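Local coordinates for response regulator ChrA (Corynebacterium diphtheriae, PDB 4YN8), which probably binds DNA through a LuxR-type helix-turn-helix domain, acting as the response regulator of a haem-sensing two-component system, at residues A[149-154]-A[179-184]; A[161-166]-A[172-177]. The protein carries 1 engineered substitution. All blocks are in the same frame, centred on the assembly; numbering follows the deposited sequence.

Contact 1 (A[149-154]-A[179-184]). With SO4 (sulfate ion), chain D.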
loop_
_atom_site.group_PDB
_atom_site.type_symbol
_atom_site.label_atom_id
_atom_site.label_comp_id
_atom_site.label_asym_id
_atom_site.label_seq_id
_atom_site.Cartn_x
_atom_site.Cartn_y
_atom_site.Cartn_z
ATOM N N GLU A 149 33.896 0.321 5.651
ATOM C CA GLU A 149 35.141 1.049 5.494
ATOM C C GLU A 149 34.936 2.504 5.623
ATOM O O GLU A 149 35.713 3.201 6.301
ATOM C CB GLU A 149 35.727 0.772 4.092
ATOM C CG GLU A 149 37.096 1.350 3.854
ATOM C CD GLU A 149 37.612 1.014 2.441
ATOM O OE1 GLU A 149 36.785 0.903 1.489
ATOM O OE2 GLU A 149 38.836 0.900 2.277
ATOM N N ILE A 150 33.879 3.036 5.010
ATOM C CA ILE A 150 33.610 4.445 5.174
ATOM C C ILE A 150 33.335 4.798 6.632
ATOM O O ILE A 150 33.825 5.835 7.117
ATOM C CB ILE A 150 32.439 4.878 4.257
ATOM C CG1 ILE A 150 32.952 4.961 2.799
ATOM C CG2 ILE A 150 31.868 6.206 4.647
ATOM C CD1 ILE A 150 31.843 5.104 1.805
ATOM N N LEU A 151 32.495 4.004 7.286
ATOM C CA LEU A 151 32.213 4.284 8.739
ATOM C C LEU A 151 33.475 4.266 9.598
ATOM O O LEU A 151 33.658 5.161 10.473
ATOM C CB LEU A 151 31.175 3.317 9.265
ATOM C CG LEU A 151 29.769 3.605 8.788
ATOM C CD1 LEU A 151 28.956 2.321 8.970
ATOM C CD2 LEU A 151 29.143 4.771 9.545
ATOM N N GLN A 152 34.344 3.297 9.365
ATOM C CA GLN A 152 35.606 3.164 10.144
ATOM C C GLN A 152 36.460 4.408 9.940
ATOM O O GLN A 152 37.121 4.906 10.876
ATOM C CB GLN A 152 36.351 1.923 9.741
ATOM C CG GLN A 152 35.652 0.677 10.241
ATOM C CD GLN A 152 36.219 -0.592 9.745
ATOM O OE1 GLN A 152 36.754 -0.677 8.623
ATOM N NE2 GLN A 152 36.223 -1.581 10.598
ATOM N N ASN A 153 36.466 4.939 8.717
ATOM C CA ASN A 153 37.190 6.204 8.495
ATOM C C ASN A 153 36.481 7.451 8.994
ATOM O O ASN A 153 37.153 8.407 9.462
ATOM C CB ASN A 153 37.595 6.316 7.002
ATOM C CG ASN A 153 38.682 5.334 6.628
ATOM O OD1 ASN A 153 38.444 4.207 6.170
ATOM N ND2 ASN A 153 39.876 5.721 6.879
ATOM N N LEU A 154 35.153 7.469 8.955
ATOM C CA LEU A 154 34.397 8.561 9.554
ATOM C C LEU A 154 34.704 8.627 11.066
ATOM O O LEU A 154 34.748 9.727 11.639
ATOM C CB LEU A 154 32.879 8.391 9.442
ATOM C CG LEU A 154 32.055 8.847 8.258
ATOM C CD1 LEU A 154 30.579 8.561 8.565
ATOM C CD2 LEU A 154 32.288 10.332 7.941
ATOM N N VAL A 179 24.587 8.774 2.164
ATOM C CA VAL A 179 23.098 8.772 2.151
ATOM C C VAL A 179 22.528 7.394 2.468
ATOM O O VAL A 179 21.609 7.267 3.329
ATOM C CB VAL A 179 22.498 9.344 0.814
ATOM C CG1 VAL A 179 21.002 9.079 0.745
ATOM C CG2 VAL A 179 22.806 10.821 0.715
ATOM N N HIS A 180 23.099 6.360 1.866
ATOM C CA HIS A 180 22.574 5.038 2.044
ATOM C C HIS A 180 22.867 4.558 3.455
ATOM O O HIS A 180 22.014 3.943 4.083
ATOM C CB HIS A 180 23.153 4.062 1.058
ATOM C CG HIS A 180 22.427 2.757 1.030
ATOM N ND1 HIS A 180 23.046 1.554 1.293
ATOM C CD2 HIS A 180 21.123 2.465 0.792
ATOM C CE1 HIS A 180 22.165 0.576 1.191
ATOM N NE2 HIS A 180 20.987 1.103 0.900
ATOM N N ILE A 181 24.066 4.873 3.952
ATOM C CA ILE A 181 24.444 4.419 5.306
ATOM C C ILE A 181 23.526 5.056 6.342
ATOM O O ILE A 181 23.028 4.354 7.280
ATOM C CB ILE A 181 25.940 4.785 5.586
ATOM C CG1 ILE A 181 26.888 3.903 4.800
ATOM C CG2 ILE A 181 26.253 4.719 7.070
ATOM C CD1 ILE A 181 28.267 4.513 4.585
ATOM N N TYR A 182 23.280 6.351 6.214
ATOM C CA TYR A 182 22.457 7.084 7.184
ATOM C C TYR A 182 21.056 6.536 7.197
ATOM O O TYR A 182 20.415 6.403 8.248
ATOM C CB TYR A 182 22.409 8.579 6.828
ATOM C CG TYR A 182 23.690 9.362 7.003
ATOM C CD1 TYR A 182 24.848 8.790 7.512
ATOM C CD2 TYR A 182 23.742 10.696 6.649
ATOM C CE1 TYR A 182 26.018 9.530 7.631
ATOM C CE2 TYR A 182 24.887 11.427 6.794
ATOM C CZ TYR A 182 26.029 10.838 7.252
ATOM O OH TYR A 182 27.176 11.585 7.356
ATOM N N SER A 183 20.564 6.186 6.021
ATOM C CA SER A 183 19.236 5.573 5.924
ATOM C C SER A 183 19.198 4.213 6.673
ATOM O O SER A 183 18.308 3.990 7.492
ATOM C CB SER A 183 18.803 5.495 4.458
ATOM O OG SER A 183 17.830 4.489 4.268
ATOM N N LYS A 184 20.186 3.354 6.462
ATOM C CA LYS A 184 20.279 2.052 7.122
ATOM C C LYS A 184 20.405 2.165 8.643
ATOM O O LYS A 184 19.897 1.302 9.383
ATOM C CB LYS A 184 21.483 1.258 6.602
ATOM C CG LYS A 184 21.513 1.042 5.097
ATOM C CD LYS A 184 20.543 -0.023 4.701
ATOM C CE LYS A 184 21.168 -1.387 4.903
ATOM N NZ LYS A 184 20.094 -2.402 4.935
HETATM S S SO4 D . 26.966 15.106 7.320
HETATM O O1 SO4 D . 27.653 13.982 6.621
HETATM O O2 SO4 D . 27.564 16.391 6.979
HETATM O O3 SO4 D . 25.616 14.920 6.798
HETATM O O4 SO4 D . 26.992 15.080 8.785
#
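I181 is the residue to follow here, because both I150 and L151 meet it between segments 149-154 and 179-184. Its CB points at the opposite helix, and the side chain forks there. CG2 lies anti to the backbone N and runs to L151, where the closest atom is CD2 at 3.8 Å from I181 CG2; L151 CG and CD1 are only slightly farther from the same methyl, so the branched end of the leucine rests against it. The other branch leaves CB through CG1, which stands beside the backbone N (chi1 -73°), and extends to CD1, whose partner is the CG2 methyl of I150 at 4.0 Å. One isoleucine thus spends each of its two branches on a different neighbour.

The two approaches differ. I150 and I181 meet at a slant, whereas L151 and I181 run antiparallel alongside each other. The CB of L151 does not face the other helix, and it is the turn further out that brings its methyls onto I181. Only carbon atoms touch across this buried contact, and no hydrogen bond crosses it.

The next residue, Y182, brings a polar group: its OH donates to O1 of a sulfate ion at 2.6 Å, with O1 in the plane of the ring, at its edge. The ion, probably from the crystallisation liquor, also receives a hydrogen bond from the backbone N of R190.

Helices 145-155 and 171-185 meet here in the all-helical LuxR-type domain. L154 and Y182 both lean on helix 190-199, I150 touches L167 of helix 160-167, and L151 packs against L143 and the C-terminal I203.

Contact 2 (A[161-166]-A[172-177])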
loop_
_atom_site.group_PDB
_atom_site.type_symbol
_atom_site.label_atom_id
_atom_site.label_comp_id
_atom_site.label_asym_id
_atom_site.label_seq_id
_atom_site.Cartn_x
_atom_site.Cartn_y
_atom_site.Cartn_z
ATOM N N ARG A 161 36.232 15.003 1.834
ATOM C CA ARG A 161 37.378 15.138 0.935
ATOM C C ARG A 161 38.483 14.196 1.336
ATOM O O ARG A 161 39.144 13.595 0.503
ATOM C CB ARG A 161 37.949 16.570 0.908
ATOM C CG ARG A 161 39.092 16.755 -0.103
ATOM C CD ARG A 161 39.891 18.078 0.025
ATOM N NE ARG A 161 40.408 18.336 1.391
ATOM C CZ ARG A 161 41.307 17.585 2.054
ATOM N NH1 ARG A 161 41.843 16.470 1.524
ATOM N NH2 ARG A 161 41.670 17.948 3.283
ATOM N N GLN A 162 38.702 14.058 2.635
ATOM C CA GLN A 162 39.726 13.165 3.094
ATOM C C GLN A 162 39.401 11.706 2.800
ATOM O O GLN A 162 40.301 10.896 2.523
ATOM C CB GLN A 162 39.941 13.370 4.605
ATOM C CG GLN A 162 40.736 14.639 4.904
ATOM C CD GLN A 162 40.756 14.956 6.375
ATOM O OE1 GLN A 162 39.747 14.861 7.059
ATOM N NE2 GLN A 162 41.881 15.405 6.843
ATOM N N LEU A 163 38.120 11.372 2.909
ATOM C CA LEU A 163 37.630 10.039 2.619
ATOM C C LEU A 163 37.857 9.741 1.166
ATOM O O LEU A 163 38.307 8.680 0.841
ATOM C CB LEU A 163 36.126 9.903 2.910
ATOM C CG LEU A 163 35.702 9.837 4.378
ATOM C CD1 LEU A 163 34.200 9.906 4.574
ATOM C CD2 LEU A 163 36.254 8.571 4.974
ATOM N N ALA A 164 37.529 10.695 0.304
ATOM C CA ALA A 164 37.713 10.517 -1.137
ATOM C C ALA A 164 39.158 10.249 -1.459
ATOM O O ALA A 164 39.480 9.338 -2.235
ATOM C CB ALA A 164 37.202 11.749 -1.869
ATOM N N ALA A 165 40.047 11.024 -0.855
ATOM C CA ALA A 165 41.466 10.911 -1.147
ATOM C C ALA A 165 42.018 9.564 -0.664
ATOM O O ALA A 165 42.773 8.874 -1.371
ATOM C CB ALA A 165 42.195 12.074 -0.502
ATOM N N LYS A 166 41.593 9.143 0.524
ATOM C CA LYS A 166 42.095 7.919 1.104
ATOM C C LYS A 166 41.579 6.665 0.416
ATOM O O LYS A 166 42.322 5.675 0.242
ATOM C CB LYS A 166 41.751 7.921 2.591
ATOM C CG LYS A 166 42.386 6.756 3.316
ATOM C CD LYS A 166 42.163 6.816 4.811
ATOM C CE LYS A 166 42.648 5.511 5.445
ATOM N NZ LYS A 166 42.657 5.743 6.911
ATOM N N ALA A 172 31.566 12.868 -4.539
ATOM C CA ALA A 172 30.160 12.527 -4.851
ATOM C C ALA A 172 29.778 11.069 -4.566
ATOM O O ALA A 172 28.686 10.809 -4.075
ATOM C CB ALA A 172 29.842 12.852 -6.298
ATOM N N THR A 173 30.682 10.148 -4.876
ATOM C CA THR A 173 30.504 8.724 -4.595
ATOM C C THR A 173 30.457 8.530 -3.066
ATOM O O THR A 173 29.555 7.780 -2.556
ATOM C CB THR A 173 31.642 7.909 -5.177
ATOM O OG1 THR A 173 31.655 8.051 -6.606
ATOM C CG2 THR A 173 31.488 6.451 -4.864
ATOM N N VAL A 174 31.375 9.209 -2.363
ATOM C CA VAL A 174 31.374 9.203 -0.845
ATOM C C VAL A 174 30.018 9.663 -0.341
ATOM O O VAL A 174 29.382 9.019 0.528
ATOM C CB VAL A 174 32.460 10.100 -0.216
ATOM C CG1 VAL A 174 32.253 10.270 1.284
ATOM C CG2 VAL A 174 33.852 9.516 -0.465
ATOM N N LYS A 175 29.567 10.808 -0.845
ATOM C CA LYS A 175 28.267 11.352 -0.399
ATOM C C LYS A 175 27.059 10.408 -0.663
ATOM O O LYS A 175 26.181 10.263 0.176
ATOM C CB LYS A 175 28.056 12.766 -0.996
ATOM C CG LYS A 175 28.344 13.897 -0.003
ATOM C CD LYS A 175 27.089 14.154 0.901
ATOM C CE LYS A 175 27.355 14.275 2.427
ATOM N NZ LYS A 175 26.124 14.249 3.282
ATOM N N THR A 176 27.023 9.763 -1.811
ATOM C CA THR A 176 25.997 8.776 -2.116
ATOM C C THR A 176 25.993 7.609 -1.130
ATOM O O THR A 176 24.929 7.165 -0.684
ATOM C CB THR A 176 26.163 8.285 -3.545
ATOM O OG1 THR A 176 25.996 9.441 -4.393
ATOM C CG2 THR A 176 25.143 7.257 -3.874
ATOM N N HIS A 177 27.183 7.105 -0.808
ATOM C CA HIS A 177 27.311 6.048 0.174
ATOM C C HIS A 177 26.805 6.531 1.517
ATOM O O HIS A 177 26.155 5.757 2.207
ATOM C CB HIS A 177 28.749 5.588 0.336
ATOM C CG HIS A 177 29.271 4.752 -0.794
ATOM N ND1 HIS A 177 28.656 3.596 -1.234
ATOM C CD2 HIS A 177 30.385 4.892 -1.550
ATOM C CE1 HIS A 177 29.365 3.059 -2.214
ATOM N NE2 HIS A 177 30.411 3.838 -2.438
#
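V174 packs against the consecutive residues L163 and A164. Its CG1 meets L163 CD1 at 3.8 Å, and the two side chains lie nearly perpendicular. CG2 lies over A164, 3.9 Å from A164 N, with A164 CB a little farther off at 4.3 Å from the same methyl, and it also comes near L163 CB. The valine's rotation sets this arrangement: with CG1 anti to the backbone N (chi1 169°), CG2 is left beside that N and comes down on the helix wall. Because A164 ends at CB, the backbones draw close, with A164 CA and V174 CA 6.5 Å apart.

These helices, 160-167 and 171-185, joined by a short turn, are the helix-turn-helix of the LuxR family. The second is the recognition helix in relatives, and K175 and T176 on its exposed side are consistent with a DNA-facing surface.

Further out, the start of the second helix is tied within itself. T176 OG1 donates to A172 O at 3.0 Å, tilted 29° from the carbonyl plane, while T176 N reaches that oxygen from the opposite face, so two donors hold one carbonyl. T173 OG1 is hydrogen-bonded to S170 OG in the turn. Behind the contact, L163 packs on L154 of helix 145-155 and on L158, and V174 also touches I169 and N160.

Contacts 1 and 2 lie 11 Å apart, centre to centre, inside the same LuxR-family domain, on the same side of the chain's centre. Both use helix 171-185: contact 2 takes its first part and contact 1 a later turn. Along the chain contact 2 is nested within contact 1, since helix 160-167 follows helix 145-155 and both precede the shared helix. The two join directly through packing of I150 CD1 on H177 CB. Helix 171-185 thus packs one face on both preceding helices, and its exposed face is the one expected to meet DNA, as in relatives.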